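Local coordinates for protein leucine aminopeptidase (Fimbriiglobus ruber, PDB 7D1B) that is probably a zinc-dependent glutaminyl cyclase of the M28 peptidase family, converting N-terminal glutamine of peptides to pyroglutamate, at residues R121-H130 and P223-D233; L166-V177 and G327-K338. All blocks are in the same frame, centred on the assembly; numbering follows the deposited sequence.

Contact 1 of 2, residues R121-H130 and P223-D233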
loop_
_atom_site.group_PDB
_atom_site.type_symbol
_atom_site.label_atom_id
_atom_site.label_comp_id
_atom_site.label_asym_id
_atom_site.label_seq_id
_atom_site.Cartn_x
_atom_site.Cartn_y
_atom_site.Cartn_z
ATOM N N ARG A 121 -3.326 -19.446 -11.344
ATOM C CA ARG A 121 -3.456 -18.338 -12.291
ATOM C C ARG A 121 -2.097 -18.023 -12.910
ATOM O O ARG A 121 -1.087 -17.952 -12.201
ATOM C CB ARG A 121 -3.950 -17.070 -11.582
ATOM C CG ARG A 121 -5.368 -17.173 -11.000
ATOM C CD ARG A 121 -6.425 -17.185 -12.094
ATOM N NE ARG A 121 -7.797 -17.090 -11.578
ATOM C CZ ARG A 121 -8.509 -18.134 -11.169
ATOM N NH1 ARG A 121 -8.014 -19.370 -11.233
ATOM N NH2 ARG A 121 -9.740 -17.940 -10.742
ATOM N N LYS A 122 -2.073 -17.823 -14.232
ATOM C CA LYS A 122 -0.826 -17.483 -14.914
ATOM C C LYS A 122 -0.499 -15.997 -14.886
ATOM O O LYS A 122 0.661 -15.633 -15.102
ATOM C CB LYS A 122 -0.859 -17.996 -16.354
ATOM C CG LYS A 122 -0.876 -19.507 -16.424
ATOM C CD LYS A 122 -0.861 -20.012 -17.851
ATOM C CE LYS A 122 -1.036 -21.530 -17.904
ATOM N NZ LYS A 122 -0.967 -22.044 -19.287
ATOM N N ALA A 123 -1.477 -15.136 -14.639
ATOM C CA ALA A 123 -1.241 -13.707 -14.465
ATOM C C ALA A 123 -1.688 -13.343 -13.064
ATOM O O ALA A 123 -2.745 -13.802 -12.619
ATOM C CB ALA A 123 -2.055 -12.898 -15.474
ATOM N N ARG A 124 -0.902 -12.507 -12.382
ATOM C CA ARG A 124 -1.220 -12.066 -11.037
ATOM C C ARG A 124 -1.116 -10.554 -10.943
ATOM O O ARG A 124 -0.244 -9.934 -11.562
ATOM C CB ARG A 124 -0.284 -12.695 -9.998
ATOM C CG ARG A 124 -0.240 -14.216 -10.037
ATOM C CD ARG A 124 0.509 -14.850 -8.835
ATOM N NE ARG A 124 -0.246 -14.678 -7.602
ATOM C CZ ARG A 124 -1.361 -15.344 -7.303
ATOM N NH1 ARG A 124 -1.818 -16.298 -8.112
ATOM N NH2 ARG A 124 -2.024 -15.035 -6.190
ATOM N N LEU A 125 -2.024 -9.968 -10.166
ATOM C CA LEU A 125 -1.993 -8.566 -9.789
ATOM C C LEU A 125 -1.511 -8.437 -8.358
ATOM O O LEU A 125 -1.717 -9.329 -7.533
ATOM C CB LEU A 125 -3.380 -7.945 -9.897
ATOM C CG LEU A 125 -4.035 -7.920 -11.272
ATOM C CD1 LEU A 125 -5.385 -7.223 -11.179
ATOM C CD2 LEU A 125 -3.156 -7.251 -12.320
ATOM N N ILE A 126 -0.956 -7.269 -8.055
ATOM C CA ILE A 126 -0.552 -6.904 -6.706
ATOM C C ILE A 126 -1.390 -5.728 -6.222
ATOM O O ILE A 126 -1.559 -4.741 -6.945
ATOM C CB ILE A 126 0.940 -6.512 -6.684
ATOM C CG1 ILE A 126 1.819 -7.732 -6.988
ATOM C CG2 ILE A 126 1.300 -5.842 -5.359
ATOM C CD1 ILE A 126 3.217 -7.368 -7.402
ATOM N N VAL A 127 -1.869 -5.818 -4.982
ATOM C CA VAL A 127 -2.331 -4.667 -4.213
ATOM C C VAL A 127 -1.322 -4.533 -3.095
ATOM O O VAL A 127 -1.084 -5.504 -2.365
ATOM C CB VAL A 127 -3.752 -4.887 -3.654
ATOM C CG1 VAL A 127 -4.139 -3.711 -2.765
ATOM C CG2 VAL A 127 -4.762 -5.105 -4.779
ATOM N N CYS A 128 -0.705 -3.356 -2.956
ATOM C CA CYS A 128 0.420 -3.250 -2.030
ATOM C C CYS A 128 0.350 -1.965 -1.212
ATOM O O CYS A 128 -0.367 -1.013 -1.540
ATOM C CB CYS A 128 1.777 -3.448 -2.746
ATOM S SG CYS A 128 2.154 -2.265 -4.033
ATOM N N SER A 129 1.149 -1.959 -0.147
ATOM C CA SER A 129 1.236 -0.842 0.787
ATOM C C SER A 129 2.491 -1.085 1.601
ATOM O O SER A 129 2.863 -2.236 1.808
ATOM C CB SER A 129 0.027 -0.871 1.731
ATOM O OG SER A 129 0.068 0.175 2.676
ATOM N N HIS A 130 3.112 -0.018 2.114
ATOM C CA HIS A 130 4.092 -0.257 3.172
ATOM C C HIS A 130 3.359 -0.476 4.490
ATOM O O HIS A 130 2.169 -0.164 4.619
ATOM C CB HIS A 130 5.181 0.831 3.243
ATOM C CG HIS A 130 4.817 2.061 4.029
ATOM N ND1 HIS A 130 5.405 2.359 5.242
ATOM C CD2 HIS A 130 4.011 3.109 3.738
ATOM C CE1 HIS A 130 4.953 3.525 5.674
ATOM N NE2 HIS A 130 4.104 4.001 4.782
ATOM N N PRO A 223 5.719 -19.941 -12.604
ATOM C CA PRO A 223 4.602 -20.311 -13.486
ATOM C C PRO A 223 3.594 -19.191 -13.705
ATOM O O PRO A 223 2.535 -19.432 -14.289
ATOM C CB PRO A 223 3.949 -21.455 -12.699
ATOM C CG PRO A 223 4.130 -21.029 -11.268
ATOM C CD PRO A 223 5.501 -20.385 -11.216
ATOM N N TYR A 224 3.885 -17.984 -13.236
ATOM C CA TYR A 224 3.013 -16.837 -13.421
ATOM C C TYR A 224 3.891 -15.626 -13.709
ATOM O O TYR A 224 5.109 -15.652 -13.506
ATOM C CB TYR A 224 2.149 -16.564 -12.174
ATOM C CG TYR A 224 2.978 -16.228 -10.947
ATOM C CD1 TYR A 224 3.403 -14.922 -10.694
ATOM C CD2 TYR A 224 3.358 -17.226 -10.050
ATOM C CE1 TYR A 224 4.189 -14.636 -9.586
ATOM C CE2 TYR A 224 4.137 -16.944 -8.949
ATOM C CZ TYR A 224 4.537 -15.651 -8.717
ATOM O OH TYR A 224 5.313 -15.381 -7.614
ATOM N N ARG A 225 3.253 -14.548 -14.147
ATOM C CA ARG A 225 3.896 -13.244 -14.216
ATOM C C ARG A 225 2.990 -12.215 -13.552
ATOM O O ARG A 225 1.764 -12.344 -13.580
ATOM C CB ARG A 225 4.137 -12.802 -15.657
ATOM C CG ARG A 225 5.099 -13.685 -16.418
ATOM C CD ARG A 225 6.526 -13.574 -15.852
ATOM N NE ARG A 225 7.501 -14.340 -16.629
ATOM C CZ ARG A 225 7.772 -15.623 -16.421
ATOM N NH1 ARG A 225 7.146 -16.290 -15.459
ATOM N NH2 ARG A 225 8.679 -16.240 -17.171
ATOM N N TYR A 226 3.603 -11.188 -12.959
ATOM C CA TYR A 226 2.857 -10.054 -12.424
ATOM C C TYR A 226 2.556 -9.087 -13.557
ATOM O O TYR A 226 3.474 -8.574 -14.204
ATOM C CB TYR A 226 3.659 -9.350 -11.334
ATOM C CG TYR A 226 3.642 -10.059 -10.002
ATOM C CD1 TYR A 226 2.429 -10.320 -9.356
ATOM C CD2 TYR A 226 4.827 -10.417 -9.364
ATOM C CE1 TYR A 226 2.393 -10.966 -8.132
ATOM C CE2 TYR A 226 4.802 -11.037 -8.122
ATOM C CZ TYR A 226 3.580 -11.302 -7.506
ATOM O OH TYR A 226 3.553 -11.927 -6.286
ATOM N N THR A 227 1.279 -8.813 -13.791
ATOM C CA THR A 227 0.881 -7.961 -14.899
ATOM C C THR A 227 0.513 -6.548 -14.466
ATOM O O THR A 227 0.322 -5.681 -15.331
ATOM C CB THR A 227 -0.272 -8.598 -15.673
ATOM O OG1 THR A 227 -1.324 -8.875 -14.753
ATOM C CG2 THR A 227 0.188 -9.911 -16.340
ATOM N N GLY A 228 0.433 -6.279 -13.169
ATOM C CA GLY A 228 0.124 -4.939 -12.713
ATOM C C GLY A 228 0.135 -4.904 -11.203
ATOM O O GLY A 228 -0.082 -5.926 -10.529
ATOM N N ALA A 229 0.351 -3.692 -10.675
ATOM C CA ALA A 229 0.386 -3.465 -9.239
ATOM C C ALA A 229 -0.208 -2.107 -8.926
ATOM O O ALA A 229 0.059 -1.135 -9.633
ATOM C CB ALA A 229 1.815 -3.517 -8.706
ATOM N N VAL A 230 -0.980 -2.045 -7.842
ATOM C CA VAL A 230 -1.481 -0.788 -7.297
ATOM C C VAL A 230 -0.939 -0.634 -5.894
ATOM O O VAL A 230 -1.179 -1.498 -5.043
ATOM C CB VAL A 230 -3.019 -0.700 -7.320
ATOM C CG1 VAL A 230 -3.453 0.555 -6.594
ATOM C CG2 VAL A 230 -3.523 -0.704 -8.751
ATOM N N LEU A 231 -0.209 0.456 -5.666
ATOM C CA LEU A 231 0.282 0.851 -4.356
ATOM C C LEU A 231 -0.698 1.842 -3.749
ATOM O O LEU A 231 -1.124 2.790 -4.411
ATOM C CB LEU A 231 1.656 1.506 -4.515
ATOM C CG LEU A 231 2.213 2.137 -3.245
ATOM C CD1 LEU A 231 2.524 1.075 -2.182
ATOM C CD2 LEU A 231 3.463 2.943 -3.559
ATOM N N LEU A 232 -1.064 1.603 -2.504
ATOM C CA LEU A 232 -1.943 2.502 -1.756
ATOM C C LEU A 232 -1.084 3.310 -0.796
ATOM O O LEU A 232 -0.400 2.723 0.040
ATOM C CB LEU A 232 -2.905 1.657 -0.933
ATOM C CG LEU A 232 -3.828 0.744 -1.742
ATOM C CD1 LEU A 232 -4.561 -0.204 -0.788
ATOM C CD2 LEU A 232 -4.791 1.562 -2.604
ATOM N N ASP A 233 -1.136 4.641 -0.879
ATOM C CA ASP A 233 -0.351 5.455 0.048
ATOM C C ASP A 233 -1.030 6.817 0.217
ATOM O O ASP A 233 -1.332 7.468 -0.787
ATOM C CB ASP A 233 1.049 5.668 -0.546
ATOM C CG ASP A 233 2.088 6.074 0.503
ATOM O OD1 ASP A 233 1.759 6.146 1.720
ATOM O OD2 ASP A 233 3.272 6.327 0.134
HETATM O O HOH W 1 -1.136 2.771 2.758
HETATM O O HOH W 2 2.092 2.549 1.289
#

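Contact 2 of 2, residues L166-V177 and G327-K338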
loop_
_atom_site.group_PDB
_atom_site.type_symbol
_atom_site.label_atom_id
_atom_site.label_comp_id
_atom_site.label_asym_id
_atom_site.label_seq_id
_atom_site.Cartn_x
_atom_site.Cartn_y
_atom_site.Cartn_z
ATOM N N LEU A 166 -10.766 -5.816 2.773
ATOM C CA LEU A 166 -10.953 -6.545 1.524
ATOM C C LEU A 166 -10.903 -8.044 1.745
ATOM O O LEU A 166 -11.600 -8.801 1.052
ATOM C CB LEU A 166 -9.881 -6.142 0.504
ATOM C CG LEU A 166 -10.009 -4.747 -0.102
ATOM C CD1 LEU A 166 -8.785 -4.444 -0.949
ATOM C CD2 LEU A 166 -11.274 -4.625 -0.922
ATOM N N ALA A 167 -10.083 -8.500 2.692
ATOM C CA ALA A 167 -9.961 -9.929 2.940
ATOM C C ALA A 167 -11.289 -10.589 3.293
ATOM O O ALA A 167 -11.440 -11.783 3.057
ATOM C CB ALA A 167 -8.941 -10.169 4.050
ATOM N N HIS A 168 -12.242 -9.857 3.890
ATOM C CA HIS A 168 -13.550 -10.448 4.169
ATOM C C HIS A 168 -14.278 -10.865 2.898
ATOM O O HIS A 168 -15.147 -11.746 2.956
ATOM C CB HIS A 168 -14.429 -9.483 4.954
ATOM C CG HIS A 168 -13.975 -9.280 6.361
ATOM N ND1 HIS A 168 -14.274 -10.170 7.369
ATOM C CD2 HIS A 168 -13.237 -8.296 6.932
ATOM C CE1 HIS A 168 -13.747 -9.737 8.502
ATOM N NE2 HIS A 168 -13.110 -8.607 8.264
ATOM N N HIS A 169 -13.944 -10.241 1.766
ATOM C CA HIS A 169 -14.695 -10.388 0.529
ATOM C C HIS A 169 -13.977 -11.223 -0.509
ATOM O O HIS A 169 -14.639 -11.726 -1.417
ATOM C CB HIS A 169 -14.970 -9.000 -0.063
ATOM C CG HIS A 169 -15.537 -8.057 0.945
ATOM N ND1 HIS A 169 -16.892 -7.943 1.188
ATOM C CD2 HIS A 169 -14.918 -7.236 1.825
ATOM C CE1 HIS A 169 -17.075 -7.073 2.169
ATOM N NE2 HIS A 169 -15.891 -6.640 2.581
ATOM N N MET A 170 -12.650 -11.391 -0.402
ATOM C CA MET A 170 -11.864 -11.890 -1.533
ATOM C C MET A 170 -12.311 -13.265 -2.014
ATOM O O MET A 170 -12.345 -13.495 -3.226
ATOM C CB MET A 170 -10.372 -11.907 -1.209
ATOM C CG MET A 170 -9.732 -10.539 -1.130
ATOM S SD MET A 170 -9.901 -9.524 -2.624
ATOM C CE MET A 170 -8.820 -10.429 -3.722
ATOM N N LYS A 171 -12.646 -14.192 -1.103
ATOM C CA LYS A 171 -13.027 -15.522 -1.578
ATOM C C LYS A 171 -14.353 -15.520 -2.313
ATOM O O LYS A 171 -14.663 -16.519 -2.969
ATOM C CB LYS A 171 -13.005 -16.574 -0.466
ATOM C CG LYS A 171 -11.606 -16.977 -0.010
ATOM C CD LYS A 171 -10.665 -17.355 -1.135
ATOM C CE LYS A 171 -11.132 -18.554 -1.932
ATOM N NZ LYS A 171 -10.474 -19.806 -1.449
ATOM N N GLY A 172 -15.121 -14.428 -2.242
ATOM C CA GLY A 172 -16.325 -14.275 -3.034
ATOM C C GLY A 172 -16.147 -13.474 -4.306
ATOM O O GLY A 172 -17.153 -13.160 -4.950
ATOM N N VAL A 173 -14.922 -13.129 -4.695
ATOM C CA VAL A 173 -14.675 -12.282 -5.864
ATOM C C VAL A 173 -14.316 -13.166 -7.053
ATOM O O VAL A 173 -13.381 -13.979 -6.946
ATOM C CB VAL A 173 -13.544 -11.275 -5.595
ATOM C CG1 VAL A 173 -13.218 -10.499 -6.868
ATOM C CG2 VAL A 173 -13.932 -10.338 -4.457
ATOM N N PRO A 174 -14.991 -13.022 -8.198
ATOM C CA PRO A 174 -14.569 -13.752 -9.400
ATOM C C PRO A 174 -13.396 -13.022 -10.038
ATOM O O PRO A 174 -13.443 -11.804 -10.255
ATOM C CB PRO A 174 -15.810 -13.708 -10.294
ATOM C CG PRO A 174 -16.525 -12.466 -9.879
ATOM C CD PRO A 174 -16.215 -12.232 -8.420
ATOM N N SER A 175 -12.334 -13.768 -10.355
ATOM C CA SER A 175 -11.128 -13.129 -10.867
ATOM C C SER A 175 -10.405 -14.044 -11.838
ATOM O O SER A 175 -10.056 -15.173 -11.485
ATOM C CB SER A 175 -10.176 -12.791 -9.724
ATOM O OG SER A 175 -9.019 -12.187 -10.275
ATOM N N ASN A 176 -10.083 -13.516 -13.017
ATOM C CA ASN A 176 -9.275 -14.251 -13.979
ATOM C C ASN A 176 -7.782 -14.139 -13.715
ATOM O O ASN A 176 -6.989 -14.721 -14.471
ATOM C CB ASN A 176 -9.601 -13.762 -15.388
ATOM C CG ASN A 176 -11.052 -13.988 -15.733
ATOM O OD1 ASN A 176 -11.626 -15.030 -15.384
ATOM N ND2 ASN A 176 -11.669 -13.014 -16.380
ATOM N N VAL A 177 -7.395 -13.439 -12.659
ATOM C CA VAL A 177 -6.003 -13.227 -12.282
ATOM C C VAL A 177 -5.806 -13.605 -10.822
ATOM O O VAL A 177 -6.730 -13.549 -10.007
ATOM C CB VAL A 177 -5.573 -11.766 -12.531
ATOM C CG1 VAL A 177 -5.545 -11.469 -14.027
ATOM C CG2 VAL A 177 -6.472 -10.785 -11.787
ATOM N N GLY A 327 -11.432 0.664 -2.140
ATOM C CA GLY A 327 -11.581 -0.780 -2.186
ATOM C C GLY A 327 -12.409 -1.257 -3.359
ATOM O O GLY A 327 -12.061 -2.235 -4.029
ATOM N N ASN A 328 -13.510 -0.562 -3.648
ATOM C CA ASN A 328 -14.339 -0.955 -4.776
ATOM C C ASN A 328 -13.632 -0.720 -6.093
ATOM O O ASN A 328 -13.812 -1.505 -7.023
ATOM C CB ASN A 328 -15.673 -0.250 -4.701
ATOM C CG ASN A 328 -16.649 -0.996 -3.808
ATOM O OD1 ASN A 328 -16.735 -2.237 -3.856
ATOM N ND2 ASN A 328 -17.429 -0.267 -3.055
ATOM N N VAL A 329 -12.813 0.330 -6.197
ATOM C CA VAL A 329 -12.036 0.517 -7.421
ATOM C C VAL A 329 -11.055 -0.628 -7.612
ATOM O O VAL A 329 -10.926 -1.176 -8.711
ATOM C CB VAL A 329 -11.351 1.896 -7.416
ATOM C CG1 VAL A 329 -10.368 2.015 -8.576
ATOM C CG2 VAL A 329 -12.411 2.982 -7.478
ATOM N N LEU A 330 -10.359 -1.017 -6.541
ATOM C CA LEU A 330 -9.427 -2.149 -6.647
ATOM C C LEU A 330 -10.153 -3.423 -7.052
ATOM O O LEU A 330 -9.680 -4.165 -7.922
ATOM C CB LEU A 330 -8.725 -2.375 -5.313
ATOM C CG LEU A 330 -7.765 -1.280 -4.868
ATOM C CD1 LEU A 330 -7.356 -1.513 -3.424
ATOM C CD2 LEU A 330 -6.542 -1.260 -5.778
ATOM N N LEU A 331 -11.312 -3.700 -6.432
ATOM C CA LEU A 331 -12.030 -4.926 -6.780
ATOM C C LEU A 331 -12.556 -4.870 -8.210
ATOM O O LEU A 331 -12.584 -5.899 -8.906
ATOM C CB LEU A 331 -13.167 -5.178 -5.795
ATOM C CG LEU A 331 -12.722 -5.536 -4.380
ATOM C CD1 LEU A 331 -13.945 -5.725 -3.503
ATOM C CD2 LEU A 331 -11.839 -6.784 -4.384
ATOM N N GLY A 332 -12.959 -3.685 -8.685
ATOM C CA GLY A 332 -13.402 -3.594 -10.072
ATOM C C GLY A 332 -12.265 -3.834 -11.044
ATOM O O GLY A 332 -12.416 -4.564 -12.028
ATOM N N TRP A 333 -11.108 -3.239 -10.762
ATOM C CA TRP A 333 -9.900 -3.468 -11.548
ATOM C C TRP A 333 -9.579 -4.958 -11.632
ATOM O O TRP A 333 -9.294 -5.490 -12.714
ATOM C CB TRP A 333 -8.759 -2.675 -10.901
ATOM C CG TRP A 333 -7.385 -2.943 -11.455
ATOM C CD1 TRP A 333 -6.963 -2.800 -12.751
ATOM C CD2 TRP A 333 -6.240 -3.358 -10.702
ATOM N NE1 TRP A 333 -5.622 -3.119 -12.851
ATOM C CE2 TRP A 333 -5.156 -3.460 -11.603
ATOM C CE3 TRP A 333 -6.034 -3.681 -9.348
ATOM C CZ2 TRP A 333 -3.873 -3.831 -11.188
ATOM C CZ3 TRP A 333 -4.756 -4.055 -8.936
ATOM C CH2 TRP A 333 -3.692 -4.134 -9.857
ATOM N N ILE A 334 -9.650 -5.652 -10.498
ATOM C CA ILE A 334 -9.404 -7.094 -10.482
ATOM C C ILE A 334 -10.398 -7.822 -11.386
ATOM O O ILE A 334 -10.015 -8.670 -12.202
ATOM C CB ILE A 334 -9.437 -7.619 -9.039
ATOM C CG1 ILE A 334 -8.193 -7.149 -8.293
ATOM C CG2 ILE A 334 -9.564 -9.139 -8.998
ATOM C CD1 ILE A 334 -8.355 -7.144 -6.757
ATOM N N GLN A 335 -11.688 -7.511 -11.243
ATOM C CA GLN A 335 -12.723 -8.264 -11.937
ATOM C C GLN A 335 -12.694 -8.046 -13.439
ATOM O O GLN A 335 -13.106 -8.942 -14.178
ATOM C CB GLN A 335 -14.096 -7.868 -11.414
ATOM C CG GLN A 335 -14.403 -8.370 -10.023
ATOM C CD GLN A 335 -15.631 -7.678 -9.496
ATOM O OE1 GLN A 335 -16.765 -8.065 -9.802
ATOM N NE2 GLN A 335 -15.422 -6.596 -8.755
ATOM N N ILE A 336 -12.262 -6.874 -13.917
ATOM C CA ILE A 336 -12.315 -6.611 -15.358
ATOM C C ILE A 336 -11.171 -7.256 -16.124
ATOM O O ILE A 336 -11.195 -7.261 -17.359
ATOM C CB ILE A 336 -12.456 -5.119 -15.714
ATOM C CG1 ILE A 336 -11.177 -4.353 -15.350
ATOM C CG2 ILE A 336 -13.709 -4.517 -15.085
ATOM C CD1 ILE A 336 -11.210 -2.902 -15.783
ATOM N N GLN A 337 -10.159 -7.790 -15.447
ATOM C CA GLN A 337 -9.064 -8.438 -16.167
ATOM C C GLN A 337 -9.575 -9.646 -16.935
ATOM O O GLN A 337 -10.337 -10.456 -16.417
ATOM C CB GLN A 337 -7.960 -8.901 -15.208
ATOM C CG GLN A 337 -7.382 -7.784 -14.338
ATOM C CD GLN A 337 -6.886 -6.613 -15.168
ATOM O OE1 GLN A 337 -6.005 -6.773 -16.021
ATOM N NE2 GLN A 337 -7.460 -5.435 -14.949
ATOM N N LYS A 338 -9.105 -9.790 -18.169
ATOM C CA LYS A 338 -9.447 -10.935 -18.996
ATOM C C LYS A 338 -8.604 -12.130 -18.564
ATOM O O LYS A 338 -7.545 -11.983 -17.934
ATOM C CB LYS A 338 -9.164 -10.619 -20.454
ATOM C CG LYS A 338 -10.139 -9.645 -21.066
ATOM C CD LYS A 338 -9.697 -9.280 -22.490
ATOM C CE LYS A 338 -8.692 -8.126 -22.505
ATOM N NZ LYS A 338 -7.282 -8.553 -22.211
ATOM O OXT LYS A 338 -8.969 -13.276 -18.825
HETATM O O HOH W 3 -13.865 -11.565 -13.076
HETATM O O HOH W 4 -10.758 -10.907 -13.674
HETATM O O HOH W 5 -5.541 -13.874 -17.306
#

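Contact 1 of 2, residues R121-H130 and P223-D233
Seven backbone hydrogen bonds join Lys-122 through Cys-128 to Arg-225 through Leu-232 as parallel neighbours, their strand axes 4.6 Å apart at closest approach. The register slips at Thr-227: Arg-124 pairs with Tyr-226 but Ile-126 with Ala-229, so the second strand carries one extra residue, a beta bulge. Arg-124 O receives Thr-227 N at 2.9 Å, and the buried Gly-228 N finds no partner. Where the pairing ends, one water is shared by Ser-129 OG and Leu-232 O, and a second by His-130 N and Leu-232 O.

Aromatic CH-pi contacts line the face bearing Arg-124 and Ile-126. Ile-126 CD1 sits 3.6 Å from the Tyr-226 ring centroid, 9° off the normal, while Tyr-224 CE1 lies over the opposite face nearer the rim. Tyr-224, its CG lodged between backbone N and carbonyl carbon (chi1 62°), offers its own ring to Arg-124 CD, 3.6 Å from the centroid. The guanidinium continues above this ring, Arg-124 CZ 5.7 Å from the Tyr-224 centroid (at most a weak cation-pi attraction) and its plane 73° from the ring's, and bonds Asp-180 and the carbonyls of Trp-117 and Phe-118; Tyr-226 OH bonds the other oxygen of Asp-180. At Tyr-226, a leucine here would probably cost Asp-180 its phenol partner and lose the ring face on which Ile-126 CD1 rests. Further along, Ile-126 CB meets Ala-229 CB at 3.7 Å.

Strand 178-184 flanks the pair beside 123-130, and strand 297-300 beside 225-232, placing both inside the mixed sheet; helix 320-336 covers Leu-125 and Val-230 on the other face.

Contact 2 of 2, residues L166-V177 and G327-K338
Gln-337 O is gripped by the amide of Asn-176 and has a water close by. Asn-176 ND2 reaches it at 2.9 Å with an N-H...O angle of 157°; the donor lies in the carbonyl plane and the acceptor nearly in the amide plane, 14° out, while the two planes are turned about the bond close to a right angle. The water, 2.8 Å from Gln-337 O, accepts from Asn-176 N and also lies within bonding distance of Ile-334 O. Asn-176 OD1 bonds a glycerol, probably from the crystallisation liquor.

A second polar group turns inward on its own segment. Ser-175 OG, anti to the backbone N (chi1 179°), donates to a lone pair of Val-177 O at 2.7 Å, and its far side presses on Ile-334 CG2 at 3.3 Å. Gln-335 lays its CG 3.6 Å from Pro-174 O, then bonds Leu-331 O through NE2, from the face of that carbonyl opposite to Gln-335 N; NE2 also reaches Lys-45 O.

Apolar contacts join Leu-166 of helix 153-167, and the turn and loop that follow it, to the C-terminal part of helix 320-336. Leu-166 and Leu-331 run past each other in opposite directions, CD2 of Leu-166 lying 3.9 Å from CG of Leu-331, and Met-170, bent at chi2 and chi3, brings SD to Leu-331 CD2 at 3.8 Å. Met-170 and Ile-334 also touch strand 178-184. Val-177 CG1 rests on Gln-337 CB at 3.7 Å.

The chemistry is thus divided: apolar side chains meet along the body of helix 320-336, whereas amide and water donors gather at its C-terminal end. Such donors are likely to help satisfy carbonyls at and just beyond the helix end, where backbone bonding is weak or has ceased.

In the fold
The centres of contacts 1 and 2 lie 12 Å apart, on the same side of the chain's centre, and their residues touch directly. Arg-121 NH2 probably donates to Ser-175 O at 2.9 Å, tying the entry of strand 123-130 to the 166-177 loop, and Val-230 CG2 packs on Trp-333 CZ3 at 3.6 Å, seating helix 320-336 on the sheet. Only contact 1 approaches the metal: the His-130 side chain is about 3 Å from that of the zinc ligand Asp-155, to which it hydrogen-bonds. At its opposite end, Arg-121, Lys-122 and Pro-223 line a site holding a polyether, probably from the crystallisation liquor. Contact 2 lies away from both sites.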